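Local structure of endo-1,4-beta-mannanase (Eisenia fetida, 5Y6T) at residues 41-44 against 45-49; 49-52 against 53-56; 96-99 against 100-103. The protein probably hydrolyses internal beta-1,4-mannosidic linkages of mannan polysaccharides, as an endo-mannanase of glycoside hydrolase family 5. One frame throughout, in Å; residues are numbered along the deposited sequence.

Interaction 1: 41-44 against 45-49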
ATOM      1  N   GLY A  41      -3.958  18.281  14.129  1.00 21.96           N
ATOM      2  CA  GLY A  41      -4.076  19.601  13.438  1.00 22.46           C
ATOM      3  C   GLY A  41      -2.954  19.942  12.459  1.00 22.67           C
ATOM      4  O   GLY A  41      -2.832  21.104  12.014  1.00 22.52           O
ATOM      5  N   GLN A  42      -2.201  18.923  11.996  1.00 21.58           N
ATOM      6  CA  GLN A  42      -1.062  19.123  11.156  1.00 22.42           C
ATOM      7  C   GLN A  42      -1.437  19.500   9.743  1.00 22.92           C
ATOM      8  O   GLN A  42      -0.732  20.218   9.083  1.00 22.63           O
ATOM      9  CB  GLN A  42      -0.136  17.892  11.197  1.00 21.55           C
ATOM     10  CG  GLN A  42       0.494  17.725  12.551  1.00 21.23           C
ATOM     11  CD  GLN A  42       1.181  18.996  13.066  1.00 23.33           C
ATOM     12  OE1 GLN A  42       2.180  19.427  12.491  1.00 25.41           O
ATOM     13  NE2 GLN A  42       0.631  19.579  14.120  1.00 25.81           N
ATOM     14  N   TYR A  43      -2.547  18.978   9.260  1.00 22.63           N
ATOM     15  CA  TYR A  43      -2.898  19.193   7.891  1.00 23.50           C
ATOM     16  C   TYR A  43      -3.242  20.675   7.710  1.00 23.91           C
ATOM     17  O   TYR A  43      -2.754  21.317   6.777  1.00 24.02           O
ATOM     18  CB  TYR A  43      -4.092  18.267   7.522  1.00 20.61           C
ATOM     19  CG  TYR A  43      -4.421  18.231   6.057  1.00 22.09           C
ATOM     20  CD1 TYR A  43      -3.837  17.295   5.214  1.00 21.14           C
ATOM     21  CD2 TYR A  43      -5.353  19.095   5.499  1.00 22.68           C
ATOM     22  CE1 TYR A  43      -4.167  17.261   3.871  1.00 22.53           C
ATOM     23  CE2 TYR A  43      -5.639  19.084   4.158  1.00 21.48           C
ATOM     24  CZ  TYR A  43      -5.074  18.108   3.352  1.00 20.74           C
ATOM     25  OH  TYR A  43      -5.355  18.079   1.979  1.00 21.69           O
ATOM     26  N   ASP A  44      -4.100  21.216   8.591  1.00 21.68           N
ATOM     27  CA  ASP A  44      -4.436  22.640   8.462  1.00 25.65           C
ATOM     28  C   ASP A  44      -3.264  23.560   8.784  1.00 28.40           C
ATOM     29  O   ASP A  44      -3.132  24.573   8.109  1.00 27.09           O
ATOM     30  CB  ASP A  44      -5.570  23.043   9.374  1.00 30.54           C
ATOM     31  CG  ASP A  44      -6.873  22.528   8.936  1.00 33.58           C
ATOM     32  OD1 ASP A  44      -7.082  22.266   7.727  1.00 34.65           O
ATOM     33  OD2 ASP A  44      -7.676  22.325   9.843  1.00 38.07           O
ATOM     34  N   CYS A  45      -2.444  23.240   9.802  1.00 28.08           N
ATOM     35  CA  CYS A  45      -1.317  24.172  10.148  1.00 29.24           C
ATOM     36  C   CYS A  45      -0.136  24.112   9.158  1.00 28.77           C
ATOM     37  O   CYS A  45       0.466  25.134   8.810  1.00 26.13           O
ATOM     38  CB  CYS A  45      -0.757  23.925  11.570  1.00 30.32           C
ATOM     39  SG  CYS A  45       0.300  22.467  11.868  1.00 30.01           S
ATOM     40  N   CYS A  46       0.158  22.918   8.645  1.00 24.24           N
ATOM     41  CA  CYS A  46       1.525  22.615   8.240  1.00 24.74           C
ATOM     42  C   CYS A  46       1.675  21.813   6.960  1.00 25.44           C
ATOM     43  O   CYS A  46       2.458  22.177   6.093  1.00 26.15           O
ATOM     44  CB  CYS A  46       2.224  21.875   9.399  1.00 29.33           C
ATOM     45  SG  CYS A  46       2.106  22.849  10.919  1.00 32.11           S
ATOM     46  N   THR A  47       0.858  20.770   6.779  1.00 21.25           N
ATOM     47  CA  THR A  47       1.074  19.879   5.645  1.00 23.56           C
ATOM     48  C   THR A  47       0.105  19.930   4.465  1.00 20.66           C
ATOM     49  O   THR A  47       0.441  19.473   3.347  1.00 23.64           O
ATOM     50  CB  THR A  47       1.130  18.426   6.116  1.00 24.24           C
ATOM     51  OG1 THR A  47      -0.172  18.102   6.642  1.00 23.34           O
ATOM     52  CG2 THR A  47       2.229  18.232   7.162  1.00 21.14           C
ATOM     53  N   GLY A  48      -1.090  20.470   4.704  1.00 22.57           N
ATOM     54  CA  GLY A  48      -2.173  20.334   3.708  1.00 23.51           C
ATOM     55  C   GLY A  48      -1.877  20.984   2.361  1.00 23.46           C
ATOM     56  O   GLY A  48      -2.095  20.411   1.321  1.00 23.48           O
ATOM     57  N   ASN A  49      -1.301  22.175   2.351  1.00 23.38           N
ATOM     58  CA  ASN A  49      -0.994  22.768   1.073  1.00 24.30           C
ATOM     59  C   ASN A  49       0.060  21.994   0.224  1.00 20.68           C
ATOM     60  O   ASN A  49      -0.108  21.807  -1.009  1.00 24.69           O
ATOM     61  CB  ASN A  49      -0.537  24.245   1.258  1.00 27.76           C
ATOM     62  CG  ASN A  49      -1.669  25.170   1.666  1.00 30.72           C
ATOM     63  OD1 ASN A  49      -2.843  25.035   1.244  1.00 34.69           O
ATOM     64  ND2 ASN A  49      -1.326  26.130   2.494  1.00 34.97           N
TER
HETATM   65  O   HOH W   1      -1.613  23.702   5.208  1.00 38.49           O

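Interaction 2: 49-52 against 53-56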
ATOM      1  N   ASN A  49      -1.301  22.175   2.351  1.00 23.38           N
ATOM      2  CA  ASN A  49      -0.994  22.768   1.073  1.00 24.30           C
ATOM      3  C   ASN A  49       0.060  21.994   0.224  1.00 20.68           C
ATOM      4  O   ASN A  49      -0.108  21.807  -1.009  1.00 24.69           O
ATOM      5  CB  ASN A  49      -0.537  24.245   1.258  1.00 27.76           C
ATOM      6  CG  ASN A  49      -1.669  25.170   1.666  1.00 30.72           C
ATOM      7  OD1 ASN A  49      -2.843  25.035   1.244  1.00 34.69           O
ATOM      8  ND2 ASN A  49      -1.326  26.130   2.494  1.00 34.97           N
ATOM      9  N   ALA A  50       1.111  21.514   0.870  1.00 21.27           N
ATOM     10  CA  ALA A  50       2.096  20.695   0.204  1.00 22.81           C
ATOM     11  C   ALA A  50       1.446  19.403  -0.324  1.00 22.86           C
ATOM     12  O   ALA A  50       1.680  19.054  -1.431  1.00 20.93           O
ATOM     13  CB  ALA A  50       3.275  20.389   1.124  1.00 23.69           C
ATOM     14  N   LEU A  51       0.588  18.786   0.460  1.00 24.15           N
ATOM     15  CA  LEU A  51      -0.047  17.498   0.119  1.00 22.47           C
ATOM     16  C   LEU A  51      -1.001  17.686  -1.055  1.00 23.72           C
ATOM     17  O   LEU A  51      -1.011  16.902  -2.005  1.00 21.36           O
ATOM     18  CB  LEU A  51      -0.718  16.869   1.312  1.00 22.93           C
ATOM     19  CG  LEU A  51       0.254  16.319   2.410  1.00 22.56           C
ATOM     20  CD1 LEU A  51      -0.410  16.008   3.738  1.00 25.19           C
ATOM     21  CD2 LEU A  51       1.033  15.117   1.953  1.00 22.92           C
ATOM     22  N   GLU A  52      -1.770  18.758  -1.032  1.00 20.83           N
ATOM     23  CA  GLU A  52      -2.690  19.034  -2.131  1.00 20.65           C
ATOM     24  C   GLU A  52      -1.968  19.385  -3.423  1.00 23.37           C
ATOM     25  O   GLU A  52      -2.442  19.026  -4.472  1.00 22.30           O
ATOM     26  CB  GLU A  52      -3.696  20.119  -1.717  1.00 20.96           C
ATOM     27  CG  GLU A  52      -4.556  19.657  -0.545  1.00 23.00           C
ATOM     28  CD  GLU A  52      -5.530  20.713   0.044  1.00 24.58           C
ATOM     29  OE1 GLU A  52      -5.641  21.823  -0.510  1.00 26.93           O
ATOM     30  OE2 GLU A  52      -6.228  20.389   1.039  1.00 23.79           O
ATOM     31  N   ASP A  53      -0.829  20.078  -3.325  1.00 24.53           N
ATOM     32  CA  ASP A  53       0.000  20.375  -4.443  1.00 23.14           C
ATOM     33  C   ASP A  53       0.496  19.045  -5.066  1.00 21.79           C
ATOM     34  O   ASP A  53       0.571  18.946  -6.287  1.00 23.12           O
ATOM     35  CB  ASP A  53       1.153  21.289  -4.009  1.00 24.51           C
ATOM     36  CG  ASP A  53       2.023  21.753  -5.143  1.00 28.21           C
ATOM     37  OD1 ASP A  53       1.525  22.414  -6.052  1.00 30.94           O
ATOM     38  OD2 ASP A  53       3.200  21.402  -5.130  1.00 29.71           O
ATOM     39  N   TYR A  54       0.792  18.016  -4.262  1.00 22.86           N
ATOM     40  CA  TYR A  54       1.227  16.766  -4.897  1.00 22.44           C
ATOM     41  C   TYR A  54       0.119  16.202  -5.758  1.00 21.17           C
ATOM     42  O   TYR A  54       0.366  15.642  -6.824  1.00 21.50           O
ATOM     43  CB  TYR A  54       1.596  15.738  -3.857  1.00 23.67           C
ATOM     44  CG  TYR A  54       2.926  15.939  -3.244  1.00 22.44           C
ATOM     45  CD1 TYR A  54       4.069  15.862  -3.995  1.00 24.84           C
ATOM     46  CD2 TYR A  54       3.043  16.089  -1.873  1.00 23.04           C
ATOM     47  CE1 TYR A  54       5.322  16.013  -3.378  1.00 27.71           C
ATOM     48  CE2 TYR A  54       4.270  16.225  -1.266  1.00 24.80           C
ATOM     49  CZ  TYR A  54       5.387  16.183  -2.025  1.00 26.44           C
ATOM     50  OH  TYR A  54       6.561  16.293  -1.361  1.00 29.16           O
ATOM     51  N   ILE A  55      -1.120  16.296  -5.280  1.00 19.42           N
ATOM     52  CA  ILE A  55      -2.264  15.759  -6.054  1.00 19.58           C
ATOM     53  C   ILE A  55      -2.368  16.446  -7.388  1.00 20.10           C
ATOM     54  O   ILE A  55      -2.488  15.841  -8.466  1.00 21.24           O
ATOM     55  CB  ILE A  55      -3.569  16.001  -5.316  1.00 20.94           C
ATOM     56  CG1 ILE A  55      -3.719  15.129  -4.071  1.00 20.93           C
ATOM     57  CG2 ILE A  55      -4.744  15.676  -6.210  1.00 22.24           C
ATOM     58  CD1 ILE A  55      -4.886  15.514  -3.211  1.00 22.05           C
ATOM     59  N   VAL A  56      -2.339  17.772  -7.319  1.00 22.39           N
ATOM     60  CA  VAL A  56      -2.387  18.557  -8.552  1.00 23.00           C
ATOM     61  C   VAL A  56      -1.245  18.260  -9.574  1.00 21.32           C
ATOM     62  O   VAL A  56      -1.531  18.059 -10.791  1.00 24.56           O
ATOM     63  CB  VAL A  56      -2.484  20.098  -8.249  1.00 25.69           C
ATOM     64  CG1 VAL A  56      -2.548  20.869  -9.565  1.00 27.09           C
ATOM     65  CG2 VAL A  56      -3.774  20.404  -7.432  1.00 26.78           C
TER
HETATM   66  O   HOH W   2       4.334  19.808  -2.818  1.00 35.45           O

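Interaction 3: 96-99 against 100-103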
ATOM      1  N   THR A  96      -9.457  12.173  10.597  1.00 20.25           N
ATOM      2  CA  THR A  96     -10.512  11.923   9.618  1.00 20.14           C
ATOM      3  C   THR A  96     -10.860  13.108   8.739  1.00 23.69           C
ATOM      4  O   THR A  96     -10.927  12.968   7.520  1.00 23.22           O
ATOM      5  CB  THR A  96     -11.781  11.376  10.333  1.00 21.07           C
ATOM      6  OG1 THR A  96     -11.432  10.236  11.111  1.00 24.58           O
ATOM      7  CG2 THR A  96     -12.797  11.011   9.355  1.00 21.39           C
ATOM      8  N   SER A  97     -11.048  14.278   9.353  1.00 21.10           N
ATOM      9  CA  SER A  97     -11.303  15.481   8.609  1.00 22.20           C
ATOM     10  C   SER A  97     -10.123  15.883   7.735  1.00 20.83           C
ATOM     11  O   SER A  97     -10.297  16.421   6.642  1.00 21.59           O
ATOM     12  CB  SER A  97     -11.784  16.646   9.545  1.00 28.23           C
ATOM     13  OG  SER A  97     -10.913  16.945  10.572  1.00 37.50           O
ATOM     14  N   ASP A  98      -8.900  15.638   8.207  1.00 20.70           N
ATOM     15  CA  ASP A  98      -7.720  15.951   7.428  1.00 19.98           C
ATOM     16  C   ASP A  98      -7.713  15.097   6.154  1.00 19.61           C
ATOM     17  O   ASP A  98      -7.533  15.589   5.063  1.00 19.89           O
ATOM     18  CB  ASP A  98      -6.422  15.714   8.200  1.00 20.46           C
ATOM     19  CG  ASP A  98      -6.251  16.625   9.419  1.00 22.91           C
ATOM     20  OD1 ASP A  98      -6.928  17.666   9.436  1.00 23.17           O
ATOM     21  OD2 ASP A  98      -5.417  16.294  10.324  1.00 22.77           O
ATOM     22  N   LEU A  99      -7.873  13.777   6.321  1.00 19.39           N
ATOM     23  CA  LEU A  99      -7.936  12.910   5.160  1.00 19.59           C
ATOM     24  C   LEU A  99      -9.121  13.247   4.219  1.00 20.20           C
ATOM     25  O   LEU A  99      -9.022  13.096   3.008  1.00 20.77           O
ATOM     26  CB  LEU A  99      -8.049  11.456   5.590  1.00 19.71           C
ATOM     27  CG  LEU A  99      -6.786  10.839   6.115  1.00 20.48           C
ATOM     28  CD1 LEU A  99      -7.077   9.612   6.949  1.00 23.12           C
ATOM     29  CD2 LEU A  99      -5.830  10.522   4.958  1.00 20.05           C
ATOM     30  N   ALA A 100     -10.256  13.618   4.820  1.00 19.99           N
ATOM     31  CA  ALA A 100     -11.428  14.087   4.086  1.00 21.28           C
ATOM     32  C   ALA A 100     -11.068  15.216   3.154  1.00 21.90           C
ATOM     33  O   ALA A 100     -11.469  15.176   2.032  1.00 21.20           O
ATOM     34  CB  ALA A 100     -12.655  14.412   5.009  1.00 20.34           C
ATOM     35  N   GLN A 101     -10.389  16.232   3.659  1.00 23.45           N
ATOM     36  CA  GLN A 101      -9.976  17.398   2.863  1.00 23.91           C
ATOM     37  C   GLN A 101      -9.086  16.917   1.698  1.00 23.10           C
ATOM     38  O   GLN A 101      -9.278  17.289   0.531  1.00 21.73           O
ATOM     39  CB  GLN A 101      -9.188  18.366   3.712  1.00 24.05           C
ATOM     40  CG  GLN A 101      -9.950  19.200   4.738  1.00 28.24           C
ATOM     41  CD  GLN A 101      -9.054  20.285   5.325  1.00 30.62           C
ATOM     42  OE1 GLN A 101      -8.561  21.156   4.599  1.00 31.70           O
ATOM     43  NE2 GLN A 101      -8.689  20.121   6.605  1.00 30.36           N
ATOM     44  N   PHE A 102      -8.170  16.015   2.027  1.00 21.20           N
ATOM     45  CA  PHE A 102      -7.195  15.504   1.030  1.00 20.77           C
ATOM     46  C   PHE A 102      -7.953  14.741  -0.085  1.00 20.31           C
ATOM     47  O   PHE A 102      -7.776  14.995  -1.269  1.00 20.45           O
ATOM     48  CB  PHE A 102      -6.196  14.606   1.746  1.00 21.41           C
ATOM     49  CG  PHE A 102      -5.102  14.076   0.857  1.00 19.75           C
ATOM     50  CD1 PHE A 102      -4.084  14.921   0.438  1.00 20.98           C
ATOM     51  CD2 PHE A 102      -5.013  12.734   0.594  1.00 22.97           C
ATOM     52  CE1 PHE A 102      -3.049  14.463  -0.333  1.00 22.83           C
ATOM     53  CE2 PHE A 102      -3.963  12.245  -0.151  1.00 21.23           C
ATOM     54  CZ  PHE A 102      -2.953  13.097  -0.599  1.00 22.16           C
ATOM     55  N   LEU A 103      -8.905  13.921   0.333  1.00 20.19           N
ATOM     56  CA  LEU A 103      -9.712  13.151  -0.570  1.00 21.17           C
ATOM     57  C   LEU A 103     -10.660  13.984  -1.391  1.00 20.72           C
ATOM     58  O   LEU A 103     -10.907  13.665  -2.566  1.00 21.33           O
ATOM     59  CB  LEU A 103     -10.502  12.066   0.173  1.00 21.11           C
ATOM     60  CG  LEU A 103      -9.662  10.932   0.761  1.00 22.79           C
ATOM     61  CD1 LEU A 103     -10.361  10.167   1.819  1.00 23.63           C
ATOM     62  CD2 LEU A 103      -9.229   9.968  -0.339  1.00 22.32           C
TER
HETATM   63  O   HOH W   3      -9.258  18.979   9.078  1.00 26.08           O

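Interaction 1: 41-44 against 45-49
Tyr43 holds CG anti to its backbone N (chi1 -171°), which lays the phenol ring over Gly48, while Cys45 holds SG between its backbone N and carbonyl carbon (chi1 75°), which puts SG beside Gly41 O and the Gln42 amide. Both belong to the first turns of helix 42-60, which starts after the N-cap residue Gly41 and contains a pi-type turn at 45-47. This helix is the crossover of a beta-alpha-beta unit between strands 20-28 and 65-72, as expected in the (beta/alpha)8 barrel of family 5.

The pi-type turn is plain in the backbone bonds. Cys45 N bonds to Gly41 O in the ordinary i to i+4 spacing. Thr47 N then skips one residue further and bonds to Gln42 O at 2.9 Å. Cys46 N reaches the same Gln42 O, also at 2.9 Å, so one carbonyl takes two N-H groups, which arrive from opposite faces of its plane. Gly48 N repeats the i+5 step and donates to Tyr43 O (2.8 Å), in the carbonyl plane and on a lone pair. Water 1 donates to Tyr43 O and accepts from Asn49 N, so it links the carbonyl of Tyr43 to the N-H of Asn49.

The disulfide joins adjacent residues Cys45 and Cys46, an uncommon vicinal pair. The bent side chain of Gln42 sets its amide beside it, with OE1 3.6 Å from Cys45 SG. Gln42 NE2 is hydrogen-bonded to Asn40 O. Thr47 OG1 bonds to Asp37 O and lies close to CA of Tyr43. Tyr43 OH bonds to Glu52 on the same helix.

Gly48 lacks a side chain, so its CA can sit directly against Tyr43, in a CH-pi contact over the ring, 3.5 Å from the centroid and 5° off its normal.

Interaction 2: 49-52 against 53-56
Leu51 and Tyr54 meet on the buried side of this turn of helix 42-60, where Leu51 CD2 lies 4.4 Å from Tyr54 CD2. The phenol ring also presents an edge to Leu51 CA. Tyr54 CG is anti to the carbonyl carbon (chi1 -78°), which folds the ring back along the preceding turn and brings its CD2 to 3.3 Å from Ala50 O. Beyond the ring, Tyr54 OH bonds to Gln32 OE1. Ile55 lies on the inner side as well. Its side chain and that of Leu51 both touch Phe102 of helix 95-108, and they rest on Leu66 and Ile68 of strand 65-72, respectively.

The solvent side is looser and polar. With chi1 -175°, the Asp53 carboxylate is carried off beside its own carbonyl carbon. A water fills in between: water 2 donates to both Asp53 OD2 and Ala50 O. The same water oxygen sits 3.7 Å above the Tyr54 ring plane, over its centre. Asp53 OD2 also forms a salt bridge with Arg57.

The backbone bonds run from Asp53 N to Asn49 O and from Tyr54 N to Ala50 O. Val56 N to Glu52 O is the straightest, at 171°, whereas Ile55 N to Leu51 O is weak. This helix turn, with Leu51 and Ile55 packed inward and Asp53 on the outer, water-bearing side, fits the crossover of a beta-alpha-beta unit in a (beta/alpha)8 barrel.

Interaction 3: 96-99 against 100-103
Helix 95-108 belongs to the outer helical layer of the (beta/alpha)8 barrel, and residues 96-103 form two of its regular turns. Four i to i+4 bonds run along them, from Ala100 N to Thr96 O through to Leu103 N to Leu99 O, the last at 2.8 Å. All four have N-H angles near 158°.

On the polar side, water 3 joins three side chains. It donates to Asp98 OD1 at 2.7 Å and accepts from Gln101 NE2 at 2.8 Å. Ser97 OG lies 3.0 Å from the water and is hydrogen-bonded to it. Ser97 OG also bonds to Thr94 O. Asp98 OD1 and Gln101 NE2 are 4.1 Å apart, their planes turned 66° from each other, and the water bridges them. Gln101 NE2 also bonds to Asp44 OD1, and Asp98 OD2 to Thr94 OG1 and Gly39 N.

On the apolar side the Leu103 side chain lies along the carbonyl of Leu99. Leu103 CG is anti to its carbonyl carbon (chi1 -69°), which brings CG to 3.2 Å and CD1 to 3.4 Å from Leu99 O.

Around this helix, Leu103 and Phe102 touch Val113 of strand 112-119. An alanine in place of Leu103 would lose CG and both branches and is likely to open a gap against Val113. Phe102 also meets helix 42-60, and Thr96 and Leu99 rest on Met149 of helix 135-152.

Overall arrangement
Interactions 1 and 2 follow one another on helix 42-60 and share Asn49; interaction 3 comes later in the chain, on helix 95-108. Their centres lie about 11 Å apart for 1 and 2, about 11 Å for 1 and 3, and about 13 Å for 2 and 3. Tyr43 ties interaction 1 to both others: its CD1 lies 3.9 Å from Leu51 CD1 and its CB 3.3 Å from Asp98 CG. Between interactions 2 and 3, Ile55 CD1 lies 3.5 Å from Phe102 O. All three lie on the same side of the chain's centre. Together they join two neighbouring helices of the barrel's outer layer, packed outside strands 65-72 and 112-119.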